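PDB 4YN8: response regulator ChrA, which serves as the response regulator of a haem-sensing two-component system and probably controls transcription by binding DNA through a helix-turn-helix domain. Local coordinates for residues Ser159-Ala164 with Ile169-Val174; Leu151-Gln156 with Ala164-Ile169; Gly74-Ile79 with Val115-Gly120; Ser144-Glu149 with Lys175-His180. The protein carries 1 engineered substitution. All coordinates share one frame; numbering follows the deposited sequence. Where two conformers were deposited one is given.

Contact 1: residues Ser159-Ala164 with Ile169-Val174; sequences SNRQLA and ISEATV
The helix-turn-helix of the LuxR-type domain turns its corner between A164 and I169, and the two helices then pack through A164, V174 and E171. I169 N donates to A164 O (3.2 Å, N-H...O angle 142°). The chain folds back so sharply here that A164 CB is pressed to within 3.0 Å of I169 O. V174 fills the angle between the helices with both branches. Its CG1, anti to the backbone N (chi1 169°), meets L163 CD1 at 3.8 Å, the two side chains crossing at about a right angle, while CG2 lies 3.9 Å from A164 N. In this four-helix domain, helix 171-185 is the second helix of the motif, the position of the recognition helix in relatives, and L163 carries the apolar layer on to N153 and L154 of helix 145-155. N160 contributes from the first turn of its helix: OD1 is 4.1 Å from V174 CG1, but its polar bond goes to R190. On the outer side E171 extends along the backbone of R161, with OE2 3.6 Å from R161 CG. The guanidinium bends away at chi3, so R161 NE stays 5.8 Å from E171 OE2, and only the aliphatic part of the arginine meets the carboxylate. The capping box of S159 and Q162 starts helix 160-167.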
loop_
_atom_site.group_PDB
_atom_site.type_symbol
_atom_site.label_atom_id
_atom_site.label_comp_id
_atom_site.label_asym_id
_atom_site.label_seq_id
_atom_site.Cartn_x
_atom_site.Cartn_y
_atom_site.Cartn_z
ATOM N N SER A 159 35.644 12.739 -13.322
ATOM C CA SER A 159 35.388 11.355 -12.918
ATOM C C SER A 159 35.104 11.319 -11.410
ATOM O O SER A 159 35.364 12.300 -10.678
ATOM C CB SER A 159 36.645 10.500 -13.154
ATOM O OG SER A 159 37.724 10.973 -12.373
ATOM N N ASN A 160 34.643 10.174 -10.936
ATOM C CA ASN A 160 34.428 9.981 -9.496
ATOM C C ASN A 160 35.693 10.249 -8.699
ATOM O O ASN A 160 35.627 10.894 -7.661
ATOM C CB ASN A 160 33.938 8.583 -9.239
ATOM C CG ASN A 160 32.504 8.357 -9.677
ATOM O OD1 ASN A 160 31.781 9.230 -10.166
ATOM N ND2 ASN A 160 32.087 7.149 -9.507
ATOM N N ARG A 161 36.866 9.854 -9.216
ATOM C CA ARG A 161 38.124 10.071 -8.501
ATOM C C ARG A 161 38.465 11.538 -8.457
ATOM O O ARG A 161 38.941 12.054 -7.458
ATOM C CB ARG A 161 39.309 9.317 -9.137
ATOM C CG ARG A 161 40.619 9.455 -8.344
ATOM C CD ARG A 161 41.898 8.966 -9.073
ATOM N NE ARG A 161 42.083 9.560 -10.419
ATOM C CZ ARG A 161 42.277 10.864 -10.692
ATOM N NH1 ARG A 161 42.315 11.802 -9.727
ATOM N NH2 ARG A 161 42.425 11.244 -11.959
ATOM N N GLN A 162 38.228 12.235 -9.559
ATOM C CA GLN A 162 38.510 13.640 -9.587
ATOM C C GLN A 162 37.602 14.436 -8.659
ATOM O O GLN A 162 38.023 15.444 -8.066
ATOM C CB GLN A 162 38.381 14.156 -11.032
ATOM C CG GLN A 162 39.584 13.768 -11.889
ATOM C CD GLN A 162 39.359 14.077 -13.346
ATOM O OE1 GLN A 162 38.292 13.829 -13.889
ATOM N NE2 GLN A 162 40.384 14.544 -13.990
ATOM N N LEU A 163 36.349 14.005 -8.577
ATOM C CA LEU A 163 35.365 14.616 -7.705
ATOM C C LEU A 163 35.798 14.438 -6.279
ATOM O O LEU A 163 35.736 15.362 -5.520
ATOM C CB LEU A 163 33.975 13.978 -7.870
ATOM C CG LEU A 163 33.195 14.321 -9.139
ATOM C CD1 LEU A 163 31.934 13.498 -9.312
ATOM C CD2 LEU A 163 32.867 15.789 -9.111
ATOM N N ALA A 164 36.230 13.231 -5.934
ATOM C CA ALA A 164 36.684 12.944 -4.573
ATOM C C ALA A 164 37.835 13.838 -4.196
ATOM O O ALA A 164 37.862 14.415 -3.100
ATOM C CB ALA A 164 37.066 11.475 -4.465
ATOM N N ILE A 169 36.158 14.336 -0.350
ATOM C CA ILE A 169 35.309 13.283 0.199
ATOM C C ILE A 169 35.715 12.007 -0.537
ATOM O O ILE A 169 36.297 12.061 -1.624
ATOM C CB ILE A 169 33.790 13.590 0.043
ATOM C CG1 ILE A 169 33.445 13.867 -1.437
ATOM C CG2 ILE A 169 33.380 14.793 0.869
ATOM C CD1 ILE A 169 31.954 14.103 -1.701
ATOM N N SER A 170 35.409 10.854 0.040
ATOM C CA SER A 170 35.868 9.603 -0.519
ATOM C C SER A 170 35.112 9.297 -1.801
ATOM O O SER A 170 33.952 9.714 -1.964
ATOM C CB SER A 170 35.632 8.473 0.478
ATOM O OG SER A 170 34.248 8.146 0.615
ATOM N N GLU A 171 35.721 8.530 -2.683
ATOM C CA GLU A 171 34.987 8.014 -3.878
ATOM C C GLU A 171 33.681 7.274 -3.545
ATOM O O GLU A 171 32.663 7.414 -4.247
ATOM C CB GLU A 171 35.866 7.104 -4.702
ATOM C CG GLU A 171 36.907 7.856 -5.499
ATOM C CD GLU A 171 37.803 6.926 -6.299
ATOM O OE1 GLU A 171 37.281 6.019 -6.979
ATOM O OE2 GLU A 171 39.034 7.090 -6.203
ATOM N N ALA A 172 33.677 6.509 -2.465
ATOM C CA ALA A 172 32.430 5.860 -2.001
ATOM C C ALA A 172 31.319 6.834 -1.589
ATOM O O ALA A 172 30.155 6.592 -1.885
ATOM C CB ALA A 172 32.719 4.915 -0.850
ATOM N N THR A 173 31.697 7.914 -0.915
ATOM C CA THR A 173 30.771 8.974 -0.519
ATOM C C THR A 173 30.224 9.647 -1.795
ATOM O O THR A 173 28.971 9.884 -1.889
ATOM C CB THR A 173 31.469 10.008 0.343
ATOM O OG1 THR A 173 31.935 9.392 1.553
ATOM C CG2 THR A 173 30.538 11.120 0.726
ATOM N N VAL A 174 31.128 9.913 -2.748
ATOM C CA VAL A 174 30.714 10.467 -4.099
ATOM C C VAL A 174 29.684 9.547 -4.726
ATOM O O VAL A 174 28.605 9.984 -5.196
ATOM C CB VAL A 174 31.885 10.638 -5.089
ATOM C CG1 VAL A 174 31.392 10.940 -6.499
ATOM C CG2 VAL A 174 32.815 11.765 -4.635
#

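Contact 2: residues Leu151-Gln156 with Ala164-Ile169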
loop_
_atom_site.group_PDB
_atom_site.type_symbol
_atom_site.label_atom_id
_atom_site.label_comp_id
_atom_site.label_asym_id
_atom_site.label_seq_id
_atom_site.Cartn_x
_atom_site.Cartn_y
_atom_site.Cartn_z
ATOM N N LEU A 151 26.883 17.913 -9.027
ATOM C CA LEU A 151 26.395 18.074 -10.443
ATOM C C LEU A 151 27.197 19.108 -11.229
ATOM O O LEU A 151 27.554 18.862 -12.417
ATOM C CB LEU A 151 24.917 18.401 -10.452
ATOM C CG LEU A 151 24.026 17.224 -10.126
ATOM C CD1 LEU A 151 22.671 17.788 -9.690
ATOM C CD2 LEU A 151 23.878 16.280 -11.313
ATOM N N GLN A 152 27.502 20.231 -10.602
ATOM C CA GLN A 152 28.270 21.322 -11.265
ATOM C C GLN A 152 29.644 20.802 -11.663
ATOM O O GLN A 152 30.184 21.143 -12.738
ATOM C CB GLN A 152 28.384 22.517 -10.361
ATOM C CG GLN A 152 27.056 23.233 -10.229
ATOM C CD GLN A 152 27.034 24.315 -9.225
ATOM O OE1 GLN A 152 27.738 24.271 -8.198
ATOM N NE2 GLN A 152 26.319 25.362 -9.539
ATOM N N ASN A 153 30.241 19.967 -10.813
ATOM C CA ASN A 153 31.524 19.352 -11.202
ATOM C C ASN A 153 31.417 18.207 -12.195
ATOM O O ASN A 153 32.317 18.044 -13.060
ATOM C CB ASN A 153 32.317 18.955 -9.931
ATOM C CG ASN A 153 32.833 20.160 -9.177
ATOM O OD1 ASN A 153 32.205 20.698 -8.255
ATOM N ND2 ASN A 153 33.944 20.634 -9.602
ATOM N N LEU A 154 30.338 17.435 -12.139
ATOM C CA LEU A 154 30.089 16.416 -13.150
ATOM C C LEU A 154 29.967 17.087 -14.535
ATOM O O LEU A 154 30.391 16.502 -15.544
ATOM C CB LEU A 154 28.780 15.649 -12.939
ATOM C CG LEU A 154 28.642 14.417 -12.071
ATOM C CD1 LEU A 154 27.198 13.912 -12.183
ATOM C CD2 LEU A 154 29.652 13.329 -12.465
ATOM N N GLU A 155 29.357 18.269 -14.554
ATOM C CA GLU A 155 29.167 19.029 -15.828
ATOM C C GLU A 155 30.522 19.392 -16.449
ATOM O O GLU A 155 30.637 19.503 -17.672
ATOM C CB GLU A 155 28.394 20.315 -15.557
ATOM C CG GLU A 155 27.900 20.996 -16.832
ATOM C CD GLU A 155 27.214 22.340 -16.625
ATOM O OE1 GLU A 155 27.481 23.013 -15.589
ATOM O OE2 GLU A 155 26.477 22.782 -17.572
ATOM N N GLN A 156 31.536 19.627 -15.618
ATOM C CA GLN A 156 32.880 19.924 -16.087
ATOM C C GLN A 156 33.681 18.693 -16.512
ATOM O O GLN A 156 34.821 18.826 -16.887
ATOM C CB GLN A 156 33.635 20.710 -15.033
ATOM C CG GLN A 156 33.021 22.057 -14.746
ATOM C CD GLN A 156 33.534 22.634 -13.455
ATOM O OE1 GLN A 156 34.726 22.832 -13.305
ATOM N NE2 GLN A 156 32.652 22.867 -12.505
ATOM N N ALA A 164 36.230 13.231 -5.934
ATOM C CA ALA A 164 36.684 12.944 -4.573
ATOM C C ALA A 164 37.835 13.838 -4.196
ATOM O O ALA A 164 37.862 14.415 -3.100
ATOM C CB ALA A 164 37.066 11.475 -4.465
ATOM N N ALA A 165 38.788 13.980 -5.105
ATOM C CA ALA A 165 39.985 14.755 -4.825
ATOM C C ALA A 165 39.647 16.242 -4.660
ATOM O O ALA A 165 40.123 16.923 -3.733
ATOM C CB ALA A 165 40.987 14.534 -5.941
ATOM N N LYS A 166 38.767 16.748 -5.519
ATOM C CA LYS A 166 38.422 18.150 -5.494
ATOM C C LYS A 166 37.564 18.543 -4.303
ATOM O O LYS A 166 37.738 19.633 -3.717
ATOM C CB LYS A 166 37.738 18.494 -6.814
ATOM C CG LYS A 166 37.492 19.980 -6.948
ATOM C CD LYS A 166 36.934 20.354 -8.304
ATOM C CE LYS A 166 36.521 21.826 -8.290
ATOM N NZ LYS A 166 36.246 22.191 -9.703
ATOM N N LEU A 167 36.638 17.668 -3.928
ATOM C CA LEU A 167 35.676 17.972 -2.870
ATOM C C LEU A 167 36.139 17.469 -1.480
ATOM O O LEU A 167 35.475 17.719 -0.462
ATOM C CB LEU A 167 34.308 17.338 -3.200
ATOM C CG LEU A 167 33.753 17.891 -4.529
ATOM C CD1 LEU A 167 32.368 17.340 -4.816
ATOM C CD2 LEU A 167 33.722 19.395 -4.570
ATOM N N PHE A 168 37.235 16.723 -1.476
ATOM C CA PHE A 168 37.778 16.098 -0.238
ATOM C C PHE A 168 36.813 15.188 0.440
ATOM O O PHE A 168 36.665 15.212 1.672
ATOM C CB PHE A 168 38.281 17.146 0.756
ATOM C CG PHE A 168 39.329 18.038 0.209
ATOM C CD1 PHE A 168 40.666 17.736 0.346
ATOM C CD2 PHE A 168 38.977 19.255 -0.395
ATOM C CE1 PHE A 168 41.649 18.586 -0.155
ATOM C CE2 PHE A 168 39.951 20.108 -0.903
ATOM C CZ PHE A 168 41.286 19.758 -0.782
ATOM N N ILE A 169 36.158 14.336 -0.350
ATOM C CA ILE A 169 35.309 13.283 0.199
ATOM C C ILE A 169 35.715 12.007 -0.537
ATOM O O ILE A 169 36.297 12.061 -1.624
ATOM C CB ILE A 169 33.790 13.590 0.043
ATOM C CG1 ILE A 169 33.445 13.867 -1.437
ATOM C CG2 ILE A 169 33.380 14.793 0.869
ATOM C CD1 ILE A 169 31.954 14.103 -1.701
#
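Q156, which lies across from K166, folds its carboxamide back onto its own helix: NE2 donates to Q152 O at 3.0 Å, with an N-H...O angle of 144°. The donor stands above the carbonyl plane of Q152 instead of meeting a lone pair. This bond ties the Q156 side chain down near the end of helix 145-155 and leaves OE1 turned to K166, 4.0 Å from its NZ. K166 spans the gap from helix 160-167. With CG anti to the backbone N (chi1 -173°) and every later torsion also extended, the chain is a straight rod that passes the N153 amide, where K166 NZ lies 4.0 Å and K166 CE 4.1 Å from N153 CG. L167, next to K166 on helix 160-167, approaches the same asparagine, its CD2 methyl lying close to the amide group. L167 also touches R146, E149 and I150, so it joins the first two helices of the LuxR-type domain along a longer seam. K166 also touches L158 in the connecting loop. Because N153 CA and K166 CA are 9.0 Å apart, long side chains do the bridging. The ammonium group lies by the amides of N153 and Q156, a polar but uncharged setting consistent with a charged lysine at an exposed edge.

Contact 3: residues Gly74-Ile79 with Val115-Gly120; sequences GPPVLI and VATFEG
T117 turns its side chain toward strand 77-81 and touches both P76 and L78 with separate branches. Its CG2 methyl, anti to the backbone N (chi1 -61° measured to OG1), lies against the proline ring, 3.6 Å from P76 CB. The hydroxyl takes the other position, beside its own backbone N; from there it bonds back to A113 O, one turn earlier in helix 107-119, while its flank passes L78 CB at 3.9 Å from OG1. The P76 ring, puckered C-gamma endo, leans over the end of the helix, where P76 CG approaches T117 O at 3.3 Å. That carbonyl also accepts G120 N (3.2 Å), in the Schellman motif that ends the helix. L78 follows with CG anti to its backbone N (chi1 167°), which carries its methyls along the helix toward L110, A113 and V114. V77 points to the opposite face of the sheet, onto T66 and L69 of helix 62-72. The contact thus seats helix 107-119 on the parallel sheet of the CheY-like receiver domain. Strand and helix adhere mainly through van der Waals packing, since T117 OG1 is satisfied by A113 O and T117 O by G120 N, both within the helix and its end.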
loop_
_atom_site.group_PDB
_atom_site.type_symbol
_atom_site.label_atom_id
_atom_site.label_comp_id
_atom_site.label_asym_id
_atom_site.label_seq_id
_atom_site.Cartn_x
_atom_site.Cartn_y
_atom_site.Cartn_z
ATOM N N GLY A 74 -14.809 -15.988 -6.952
ATOM C CA GLY A 74 -15.074 -16.452 -5.546
ATOM C C GLY A 74 -15.966 -15.417 -4.988
ATOM O O GLY A 74 -16.441 -14.537 -5.714
ATOM N N PRO A 75 -16.190 -15.447 -3.681
ATOM C CA PRO A 75 -17.080 -14.408 -3.164
ATOM C C PRO A 75 -16.409 -13.051 -3.176
ATOM O O PRO A 75 -15.205 -12.985 -3.293
ATOM C CB PRO A 75 -17.374 -14.835 -1.733
ATOM C CG PRO A 75 -16.336 -15.826 -1.389
ATOM C CD PRO A 75 -15.765 -16.423 -2.657
ATOM N N PRO A 76 -17.203 -11.991 -3.128
ATOM C CA PRO A 76 -16.654 -10.644 -3.090
ATOM C C PRO A 76 -15.984 -10.394 -1.754
ATOM O O PRO A 76 -16.316 -11.021 -0.750
ATOM C CB PRO A 76 -17.893 -9.768 -3.249
ATOM C CG PRO A 76 -18.996 -10.525 -2.668
ATOM C CD PRO A 76 -18.675 -11.969 -3.055
ATOM N N VAL A 77 -15.016 -9.477 -1.770
ATOM C CA VAL A 77 -14.113 -9.208 -0.648
ATOM C C VAL A 77 -14.251 -7.757 -0.176
ATOM O O VAL A 77 -14.319 -6.833 -1.008
ATOM C CB VAL A 77 -12.672 -9.424 -1.061
ATOM C CG1 VAL A 77 -11.667 -9.045 0.033
ATOM C CG2 VAL A 77 -12.513 -10.862 -1.542
ATOM N N LEU A 78 -14.364 -7.592 1.137
ATOM C CA LEU A 78 -14.252 -6.301 1.779
ATOM C C LEU A 78 -12.912 -6.278 2.498
ATOM O O LEU A 78 -12.678 -7.093 3.410
ATOM C CB LEU A 78 -15.427 -6.077 2.763
ATOM C CG LEU A 78 -15.299 -4.919 3.741
ATOM C CD1 LEU A 78 -15.266 -3.637 2.883
ATOM C CD2 LEU A 78 -16.500 -4.961 4.675
ATOM N N ILE A 79 -12.012 -5.349 2.112
ATOM C CA ILE A 79 -10.728 -5.189 2.770
ATOM C C ILE A 79 -10.846 -4.129 3.847
ATOM O O ILE A 79 -11.367 -3.023 3.596
ATOM C CB ILE A 79 -9.629 -4.765 1.769
ATOM C CG1 ILE A 79 -9.323 -5.922 0.850
ATOM C CG2 ILE A 79 -8.378 -4.281 2.478
ATOM C CD1 ILE A 79 -8.342 -5.563 -0.283
ATOM N N VAL A 115 -23.141 -5.322 3.528
ATOM C CA VAL A 115 -24.280 -5.470 2.653
ATOM C C VAL A 115 -23.984 -5.075 1.228
ATOM O O VAL A 115 -24.362 -5.765 0.280
ATOM C CB VAL A 115 -25.499 -4.649 3.201
ATOM C CG1 VAL A 115 -26.607 -4.622 2.161
ATOM C CG2 VAL A 115 -25.996 -5.217 4.532
ATOM N N ALA A 116 -23.306 -3.948 1.035
ATOM C CA ALA A 116 -22.933 -3.468 -0.310
ATOM C C ALA A 116 -22.082 -4.468 -1.045
ATOM O O ALA A 116 -22.306 -4.763 -2.195
ATOM C CB ALA A 116 -22.162 -2.181 -0.201
ATOM N N THR A 117 -21.137 -5.057 -0.313
ATOM C CA THR A 117 -20.221 -6.053 -0.892
ATOM C C THR A 117 -20.995 -7.270 -1.346
ATOM O O THR A 117 -20.743 -7.782 -2.439
ATOM C CB THR A 117 -19.135 -6.417 0.121
ATOM O OG1 THR A 117 -18.392 -5.219 0.447
ATOM C CG2 THR A 117 -18.122 -7.442 -0.451
ATOM N N PHE A 118 -21.902 -7.725 -0.509
ATOM C CA PHE A 118 -22.791 -8.853 -0.844
ATOM C C PHE A 118 -23.624 -8.585 -2.088
ATOM O O PHE A 118 -23.828 -9.478 -2.903
ATOM C CB PHE A 118 -23.693 -9.138 0.310
ATOM C CG PHE A 118 -24.640 -10.300 0.093
ATOM C CD1 PHE A 118 -24.156 -11.539 -0.302
ATOM C CD2 PHE A 118 -25.996 -10.134 0.320
ATOM C CE1 PHE A 118 -25.010 -12.636 -0.463
ATOM C CE2 PHE A 118 -26.856 -11.223 0.180
ATOM C CZ PHE A 118 -26.362 -12.473 -0.202
ATOM N N GLU A 119 -24.132 -7.362 -2.212
ATOM C CA GLU A 119 -24.974 -6.974 -3.365
ATOM C C GLU A 119 -24.172 -6.568 -4.589
ATOM O O GLU A 119 -24.722 -6.229 -5.636
ATOM C CB GLU A 119 -25.931 -5.854 -2.952
ATOM C CG GLU A 119 -26.850 -6.214 -1.807
ATOM C CD GLU A 119 -27.776 -5.100 -1.344
ATOM O OE1 GLU A 119 -27.568 -3.931 -1.695
ATOM O OE2 GLU A 119 -28.691 -5.427 -0.551
ATOM N N GLY A 120 -22.861 -6.573 -4.502
ATOM C CA GLY A 120 -22.018 -6.315 -5.647
ATOM C C GLY A 120 -21.903 -4.839 -5.949
ATOM O O GLY A 120 -21.616 -4.489 -7.078
#

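Contact 4: residues Ser144-Glu149 with Lys175-His180; sequences SAREIE and KTHLVH
One carboxylate, that of E147, takes part in the capping box of its own helix and also faces two histidines of helix 171-185, one through water and one, in the conformer given, directly. In that conformer H180 ND1 points at E147 OE2 almost straight (174°), with the oxygen in the ring plane and the imidazole on the syn side of the carboxylate. Carboxylate and ring are nearly coplanar, 22° apart. The 2.5 Å between H180 ND1 and E147 OE2 is very short, and because H180 was modelled in two conformers both the bond and its length are doubtful. A water donates to the same E147 OE2 (2.7 Å) and lies 2.6 Å from H177 ND1, in the plane of that ring. The other oxygen serves the capping box: S144 N donates to E147 OE1 at 2.9 Å, and E147 N to S144 OG at 3.1 Å. E147 manages both tasks because CG stands beside its backbone N (chi1 -76°) and the chain beyond is extended. R146 adds a CH-pi contact, its CG 3.9 Å from the centroid of the H177 ring; bends at chi2 and chi3 then take the guanidinium on to E149, where NH1 and OE1 form a salt bridge. R146 and E149 rest on L167 of helix 160-167, and H177 leans on I150, so helix 145-155 packs against both helices of the helix-turn-helix.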
loop_
_atom_site.group_PDB
_atom_site.type_symbol
_atom_site.label_atom_id
_atom_site.label_comp_id
_atom_site.label_asym_id
_atom_site.label_seq_id
_atom_site.Cartn_x
_atom_site.Cartn_y
_atom_site.Cartn_z
ATOM N N SER A 144 20.410 18.928 -2.183
ATOM C CA SER A 144 21.173 19.675 -1.217
ATOM C C SER A 144 22.325 20.452 -1.907
ATOM O O SER A 144 22.695 20.182 -3.046
ATOM C CB SER A 144 21.839 18.667 -0.274
ATOM O OG SER A 144 22.819 17.892 -0.969
ATOM N N ALA A 145 22.978 21.302 -1.137
ATOM C CA ALA A 145 24.075 22.087 -1.652
ATOM C C ALA A 145 25.171 21.146 -2.152
ATOM O O ALA A 145 25.782 21.409 -3.180
ATOM C CB ALA A 145 24.620 23.014 -0.579
ATOM N N ARG A 146 25.419 20.061 -1.420
ATOM C CA ARG A 146 26.449 19.091 -1.792
ATOM C C ARG A 146 26.112 18.416 -3.099
ATOM O O ARG A 146 26.960 18.225 -3.964
ATOM C CB ARG A 146 26.622 18.025 -0.724
ATOM C CG ARG A 146 27.589 16.916 -1.098
ATOM C CD ARG A 146 29.013 17.488 -1.233
ATOM N NE ARG A 146 29.610 17.579 0.114
ATOM C CZ ARG A 146 30.842 18.021 0.384
ATOM N NH1 ARG A 146 31.596 18.580 -0.563
ATOM N NH2 ARG A 146 31.314 17.942 1.640
ATOM N N GLU A 147 24.842 18.062 -3.268
ATOM C CA GLU A 147 24.425 17.421 -4.482
ATOM C C GLU A 147 24.540 18.372 -5.701
ATOM O O GLU A 147 24.970 17.936 -6.785
ATOM C CB GLU A 147 22.997 16.881 -4.328
ATOM C CG GLU A 147 22.899 15.585 -3.476
ATOM C CD GLU A 147 21.465 15.236 -3.018
ATOM O OE1 GLU A 147 20.566 16.130 -2.908
ATOM O OE2 GLU A 147 21.253 14.044 -2.671
ATOM N N ILE A 148 24.197 19.641 -5.515
ATOM C CA ILE A 148 24.338 20.649 -6.578
ATOM C C ILE A 148 25.803 20.823 -6.953
ATOM O O ILE A 148 26.163 20.858 -8.132
ATOM C CB ILE A 148 23.759 22.007 -6.137
ATOM C CG1 ILE A 148 22.236 21.935 -5.915
ATOM C CG2 ILE A 148 24.175 23.110 -7.113
ATOM C CD1 ILE A 148 21.466 21.411 -7.109
ATOM N N GLU A 149 26.669 20.846 -5.935
ATOM C CA GLU A 149 28.100 20.946 -6.152
ATOM C C GLU A 149 28.612 19.796 -6.919
ATOM O O GLU A 149 29.415 19.960 -7.857
ATOM C CB GLU A 149 28.827 20.973 -4.789
ATOM C CG GLU A 149 30.307 21.225 -4.869
ATOM C CD GLU A 149 30.951 21.253 -3.468
ATOM O OE1 GLU A 149 30.469 20.525 -2.550
ATOM O OE2 GLU A 149 31.952 21.965 -3.297
ATOM N N LYS A 175 30.010 8.260 -4.784
ATOM C CA LYS A 175 29.083 7.287 -5.399
ATOM C C LYS A 175 27.690 7.214 -4.710
ATOM O O LYS A 175 26.665 7.133 -5.373
ATOM C CB LYS A 175 29.766 5.900 -5.501
ATOM C CG LYS A 175 30.293 5.581 -6.904
ATOM C CD LYS A 175 29.138 5.013 -7.798
ATOM C CE LYS A 175 29.006 5.626 -9.220
ATOM N NZ LYS A 175 27.743 5.264 -9.943
ATOM N N THR A 176 27.652 7.257 -3.394
ATOM C CA THR A 176 26.399 7.305 -2.654
ATOM C C THR A 176 25.555 8.528 -3.006
ATOM O O THR A 176 24.336 8.422 -3.179
ATOM C CB THR A 176 26.681 7.244 -1.161
ATOM O OG1 THR A 176 27.342 5.983 -0.923
ATOM C CG2 THR A 176 25.419 7.317 -0.381
ATOM N N HIS A 177 26.204 9.687 -3.091
ATOM C CA HIS A 177 25.524 10.902 -3.493
ATOM C C HIS A 177 24.980 10.746 -4.898
ATOM O O HIS A 177 23.875 11.206 -5.148
ATOM C CB HIS A 177 26.442 12.110 -3.461
ATOM C CG HIS A 177 26.768 12.616 -2.087
ATOM N ND1 HIS A 177 25.808 12.970 -1.159
ATOM C CD2 HIS A 177 27.963 12.862 -1.500
ATOM C CE1 HIS A 177 26.395 13.412 -0.057
ATOM N NE2 HIS A 177 27.705 13.338 -0.233
ATOM N N LEU A 178 25.775 10.214 -5.808
ATOM C CA LEU A 178 25.309 10.024 -7.199
ATOM C C LEU A 178 24.088 9.136 -7.236
ATOM O O LEU A 178 23.128 9.411 -7.996
ATOM C CB LEU A 178 26.386 9.499 -8.137
ATOM C CG LEU A 178 27.539 10.453 -8.409
ATOM C CD1 LEU A 178 28.613 9.727 -9.191
ATOM C CD2 LEU A 178 27.037 11.721 -9.092
ATOM N N VAL A 179 24.077 8.067 -6.438
ATOM C CA VAL A 179 22.846 7.228 -6.393
ATOM C C VAL A 179 21.611 8.047 -6.040
ATOM O O VAL A 179 20.555 7.938 -6.730
ATOM C CB VAL A 179 22.994 5.980 -5.446
ATOM C CG1 VAL A 179 21.645 5.312 -5.231
ATOM C CG2 VAL A 179 24.004 5.019 -6.032
ATOM N N HIS A 180 21.736 8.918 -5.049
ATOM C CA HIS A 180 20.603 9.671 -4.599
ATOM C C HIS A 180 20.227 10.705 -5.647
ATOM O O HIS A 180 19.049 10.911 -5.911
ATOM C CB HIS A 180 20.867 10.365 -3.291
ATOM C CG HIS A 180 19.631 10.917 -2.661
ATOM N ND1 HIS A 180 19.479 12.255 -2.366
ATOM C CD2 HIS A 180 18.472 10.315 -2.287
ATOM C CE1 HIS A 180 18.296 12.450 -1.813
ATOM N NE2 HIS A 180 17.660 11.291 -1.766
HETATM O O HOH W 1 23.189 12.738 -1.229
#

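Contacts 1, 2 and 4 each join a different pair among helices 145-155, 160-167 and 171-185, and together they close the three-helix part of the DNA-binding domain. They touch one another: L178 of contact 4 packs on L154 of contact 2, and I169 lies against R146 of contact 4. Contact 1 is mainly apolar at a tight turn, contact 2 is a looser, polar edge made by long side chains, and contact 4 depends on a carboxylate with two histidines. Contact 3 stands apart, its centre about 57 Å from that of contact 1, in the receiver domain. It is the most buried of the four and joins strand to helix instead of helix to helix.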